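Local coordinates for protein nidogen-1 (Mus musculus, PDB 1GL4) that is a basement-membrane glycoprotein that associates tightly with laminin and also binds collagen IV and perlecan, and is represented here by its G2 region with an EGF-like module, at residues P104-G109 with V183-Y188; G109-W114 with L151-S156. All coordinates share one frame; numbering follows the deposited sequence.

From the N terminus, the chain enters the G2 beta-barrel and then runs through 104-109 into the helix 107-115, which lies inside the barrel. Interaction 2 closes first: after 36 intervening residues, strand 149-156 comes back against the continuation 109-114 of that helix. Interaction 1 closes a wider loop, of 73 intervening residues, when strand 182-195 reaches 104-109, so the shorter loop lies wholly within the longer one. Gly109 belongs to both, and the two centres are 14 Å apart. Ile108, next to Gly109, packs on Leu151, with Ile108 CG1 4.0 Å from Leu151 CD1. Together the contacts set the lead-in to the interior helix, and then the helix itself, against two different parts of the barrel wall.

Interaction 1 (P104-G109 with V183-Y188); sequences PLAPIG and VHIEPY
Pro104 and Ala106, in the approach to helix 107-115, meet Val183 and Ile185 of the barrel wall in two small apolar contacts. Pro104 has the most buried surface (50 Å²). Its ring reaches Val183 through CG, with Pro104 CG 4.2 Å from Val183 CG2. The same residues hold the closest pair of CA atoms, Pro104 CA lying 6.5 Å from Val183 CA, a spacing bridged by side chains. Ile185 supplies the second contact through the end of its longer branch. With chi1 at -67°, CG1 lies anti to the carbonyl carbon, and the near-extended chi2 of 163° carries CD1 away from its own backbone toward the other segment. There Ile185 CD1 sits 4.1 Å from Ala106 CB and 3.9 Å from Pro104 O. That oxygen lies beside a methyl group and forms a hydrogen bond with Tyr225 OH. Val258, on strand 248-261, touches both Ala106 and Val183, extending the apolar cluster across a neighbouring strand. Ala106 lies about 10 Å, side chain to side chain, from Arg268, which is involved in perlecan binding. Wall residues thus pack on the turn that leads into the interior helix, as befits the nidogen G2 barrel with its GFP-like fold.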
# COMPACT_ATOMS: atom_id res chain seq x y z
N PRO A 104 5.89 -13.08 -3.41
CA PRO A 104 5.02 -13.38 -2.27
C PRO A 104 5.04 -12.31 -1.17
O PRO A 104 4.17 -12.30 -0.30
CB PRO A 104 5.57 -14.71 -1.75
CG PRO A 104 6.29 -15.30 -2.94
CD PRO A 104 6.95 -14.09 -3.54
N LEU A 105 6.03 -11.42 -1.21
CA LEU A 105 6.19 -10.41 -0.17
C LEU A 105 5.35 -9.14 -0.27
O LEU A 105 5.86 -8.03 -0.08
CB LEU A 105 7.67 -10.03 -0.07
CG LEU A 105 8.63 -11.22 0.00
CD1 LEU A 105 10.07 -10.73 0.01
CD2 LEU A 105 8.34 -12.03 1.25
N ALA A 106 4.06 -9.30 -0.53
CA ALA A 106 3.15 -8.17 -0.64
C ALA A 106 3.19 -7.25 0.60
O ALA A 106 2.96 -6.05 0.48
CB ALA A 106 1.73 -8.67 -0.86
N PRO A 107 3.46 -7.81 1.80
CA PRO A 107 3.51 -6.97 3.01
C PRO A 107 4.54 -5.84 2.95
O PRO A 107 4.54 -4.95 3.80
CB PRO A 107 3.82 -7.98 4.11
CG PRO A 107 3.08 -9.20 3.64
CD PRO A 107 3.45 -9.24 2.16
N ILE A 108 5.43 -5.88 1.96
CA ILE A 108 6.41 -4.80 1.81
C ILE A 108 5.60 -3.54 1.53
O ILE A 108 5.90 -2.47 2.07
CB ILE A 108 7.38 -5.07 0.63
CG1 ILE A 108 8.42 -6.12 1.04
CG2 ILE A 108 8.08 -3.78 0.21
CD1 ILE A 108 9.36 -6.52 -0.10
N GLY A 109 4.57 -3.67 0.71
CA GLY A 109 3.71 -2.54 0.39
C GLY A 109 2.50 -2.55 1.30
O GLY A 109 1.87 -1.52 1.53
N VAL A 183 2.29 -15.44 -8.83
CA VAL A 183 1.88 -15.78 -7.46
C VAL A 183 0.48 -15.26 -7.11
O VAL A 183 0.08 -14.17 -7.54
CB VAL A 183 2.90 -15.20 -6.44
CG1 VAL A 183 2.36 -15.30 -5.03
CG2 VAL A 183 4.22 -15.95 -6.55
N HIS A 184 -0.27 -16.03 -6.33
CA HIS A 184 -1.62 -15.64 -5.92
C HIS A 184 -1.82 -15.70 -4.41
O HIS A 184 -1.45 -16.68 -3.76
CB HIS A 184 -2.68 -16.51 -6.59
CG HIS A 184 -4.08 -16.18 -6.17
ND1 HIS A 184 -4.65 -14.95 -6.42
CD2 HIS A 184 -5.01 -16.90 -5.51
CE1 HIS A 184 -5.88 -14.93 -5.92
NE2 HIS A 184 -6.12 -16.10 -5.36
N ILE A 185 -2.43 -14.65 -3.87
CA ILE A 185 -2.71 -14.54 -2.44
C ILE A 185 -4.21 -14.30 -2.22
O ILE A 185 -4.79 -13.37 -2.80
CB ILE A 185 -1.88 -13.38 -1.83
CG1 ILE A 185 -0.39 -13.74 -1.86
CG2 ILE A 185 -2.33 -13.09 -0.39
CD1 ILE A 185 0.54 -12.54 -1.68
N GLU A 186 -4.83 -15.15 -1.41
CA GLU A 186 -6.26 -15.06 -1.10
C GLU A 186 -6.51 -14.05 0.03
O GLU A 186 -5.60 -13.70 0.77
CB GLU A 186 -6.79 -16.42 -0.65
CG GLU A 186 -6.84 -17.49 -1.73
CD GLU A 186 -8.17 -17.50 -2.45
OE1 GLU A 186 -8.51 -16.48 -3.10
OE2 GLU A 186 -8.88 -18.52 -2.36
N PRO A 187 -7.77 -13.59 0.19
CA PRO A 187 -8.11 -12.63 1.25
C PRO A 187 -7.75 -13.19 2.63
O PRO A 187 -7.76 -14.41 2.83
CB PRO A 187 -9.62 -12.46 1.08
CG PRO A 187 -9.78 -12.56 -0.42
CD PRO A 187 -8.89 -13.76 -0.75
N TYR A 188 -7.43 -12.30 3.57
CA TYR A 188 -7.05 -12.72 4.92
C TYR A 188 -7.27 -11.60 5.94
O TYR A 188 -7.52 -10.45 5.58
CB TYR A 188 -5.57 -13.14 4.94
CG TYR A 188 -4.59 -12.02 4.62
CD1 TYR A 188 -4.09 -11.18 5.63
CD2 TYR A 188 -4.18 -11.78 3.31
CE1 TYR A 188 -3.21 -10.13 5.33
CE2 TYR A 188 -3.29 -10.73 3.00
CZ TYR A 188 -2.81 -9.92 4.01
OH TYR A 188 -1.91 -8.91 3.73

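Interaction 2 (G109-W114 with L151-S156); sequences GGIIGW and LKQQFS
The helix that runs through the interior of the G2 barrel meets its wall here, where Ile111 packs against Gln153 and Phe155 of strand 149-156. The backbones stay well apart, with Ile111 CA 9.6 Å from Gln153 CA, so the contact is made by side chains reaching across that gap. Gln153 and Phe155 are two residues apart on an extended strand, and both send their CB inward to the helix. Ile111 has the most buried surface of the three (51 Å²) and does most of the touching with its short branch. Its chi1 of -177° sets CG1 anti to the backbone N and leaves CG2 between that nitrogen and the carbonyl carbon. Ile111 CG2 lies 3.8 Å from Phe155 CZ, near the plane of the ring and at its edge, so the ring offers its rim. The longer branch adds a second touch on the same ring carbon, Ile111 CG1 lying 4.0 Å from Phe155 CZ. Gln153 extends beyond CG, with chi2 at 171°, and brings the end of its amide against Ile111 CG2; which amide atom lies there is doubtful. The side chains of Ile111 and Gln153, and likewise those of Ile111 and Phe155, run past one another in opposite senses. Outside the two segments, Phe155 stacks with Phe134 of the adjacent strand 133-142, and Ile111 also touches Phe134, so Ile111 touches both rings of that stack. Ile231, from strand 221-232, packs on Ile111 as well. An interior helix whose buried side chain is met by alternate residues of a wall strand is typical of the GFP-like barrel of nidogen G2.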
# COMPACT_ATOMS: atom_id res chain seq x y z
N GLY A 109 4.57 -3.67 0.71
CA GLY A 109 3.71 -2.54 0.39
C GLY A 109 2.50 -2.55 1.30
O GLY A 109 1.87 -1.52 1.53
N GLY A 110 2.17 -3.73 1.83
CA GLY A 110 1.03 -3.87 2.71
C GLY A 110 0.98 -2.98 3.94
O GLY A 110 -0.10 -2.70 4.46
N ILE A 111 2.14 -2.53 4.42
CA ILE A 111 2.18 -1.65 5.59
C ILE A 111 1.50 -0.32 5.24
O ILE A 111 0.91 0.33 6.10
CB ILE A 111 3.64 -1.40 6.07
CG1 ILE A 111 3.66 -0.55 7.34
CG2 ILE A 111 4.43 -0.71 4.97
CD1 ILE A 111 3.08 -1.25 8.56
N ILE A 112 1.56 0.06 3.97
CA ILE A 112 0.94 1.30 3.53
C ILE A 112 -0.59 1.13 3.53
O ILE A 112 -1.33 2.08 3.75
CB ILE A 112 1.44 1.71 2.13
CG1 ILE A 112 2.96 1.94 2.20
CG2 ILE A 112 0.74 2.97 1.66
CD1 ILE A 112 3.61 2.24 0.87
N GLY A 113 -1.05 -0.10 3.28
CA GLY A 113 -2.47 -0.37 3.31
C GLY A 113 -2.96 -0.28 4.74
O GLY A 113 -4.08 0.17 5.01
N TRP A 114 -2.12 -0.71 5.68
CA TRP A 114 -2.45 -0.65 7.10
C TRP A 114 -2.56 0.82 7.52
O TRP A 114 -3.47 1.20 8.25
CB TRP A 114 -1.35 -1.35 7.92
CG TRP A 114 -1.47 -1.16 9.41
CD1 TRP A 114 -2.36 -1.77 10.25
CD2 TRP A 114 -0.71 -0.26 10.22
NE1 TRP A 114 -2.20 -1.31 11.54
CE2 TRP A 114 -1.19 -0.37 11.55
CE3 TRP A 114 0.33 0.65 9.96
CZ2 TRP A 114 -0.67 0.37 12.61
CZ3 TRP A 114 0.86 1.39 11.02
CH2 TRP A 114 0.36 1.25 12.33
N LEU A 151 13.24 -7.27 7.51
CA LEU A 151 12.86 -6.00 6.91
C LEU A 151 12.84 -4.88 7.94
O LEU A 151 12.37 -5.07 9.07
CB LEU A 151 11.47 -6.12 6.27
CG LEU A 151 10.75 -4.86 5.79
CD1 LEU A 151 9.69 -5.25 4.78
CD2 LEU A 151 10.12 -4.11 6.96
N LYS A 152 13.36 -3.71 7.57
CA LYS A 152 13.34 -2.55 8.45
C LYS A 152 12.89 -1.35 7.62
O LYS A 152 13.46 -1.06 6.57
CB LYS A 152 14.72 -2.26 9.05
CG LYS A 152 14.70 -1.10 10.03
CD LYS A 152 15.99 -1.00 10.84
CE LYS A 152 15.86 0.07 11.92
NZ LYS A 152 17.07 0.15 12.80
N GLN A 153 11.85 -0.67 8.09
CA GLN A 153 11.32 0.49 7.39
C GLN A 153 11.12 1.67 8.34
O GLN A 153 10.59 1.51 9.44
CB GLN A 153 9.99 0.15 6.71
CG GLN A 153 10.13 -0.61 5.38
CD GLN A 153 8.81 -1.14 4.83
OE1 GLN A 153 8.62 -1.26 3.62
NE2 GLN A 153 7.90 -1.49 5.73
N GLN A 154 11.57 2.84 7.91
CA GLN A 154 11.44 4.05 8.72
C GLN A 154 10.57 5.06 7.98
O GLN A 154 10.81 5.36 6.81
CB GLN A 154 12.82 4.66 8.99
CG GLN A 154 12.78 5.96 9.79
CD GLN A 154 12.20 5.78 11.18
OE1 GLN A 154 12.57 4.85 11.91
NE2 GLN A 154 11.28 6.67 11.57
N PHE A 155 9.55 5.56 8.68
CA PHE A 155 8.63 6.54 8.12
C PHE A 155 8.88 7.86 8.85
O PHE A 155 8.87 7.92 10.08
CB PHE A 155 7.19 6.08 8.33
CG PHE A 155 6.86 4.77 7.66
CD1 PHE A 155 7.37 3.57 8.16
CD2 PHE A 155 6.05 4.73 6.54
CE1 PHE A 155 7.08 2.36 7.54
CE2 PHE A 155 5.74 3.52 5.91
CZ PHE A 155 6.26 2.33 6.41
N SER A 156 9.09 8.93 8.08
CA SER A 156 9.42 10.23 8.67
C SER A 156 8.43 11.37 8.44
O SER A 156 8.83 12.53 8.33
CB SER A 156 10.80 10.66 8.17
OG SER A 156 11.73 9.60 8.27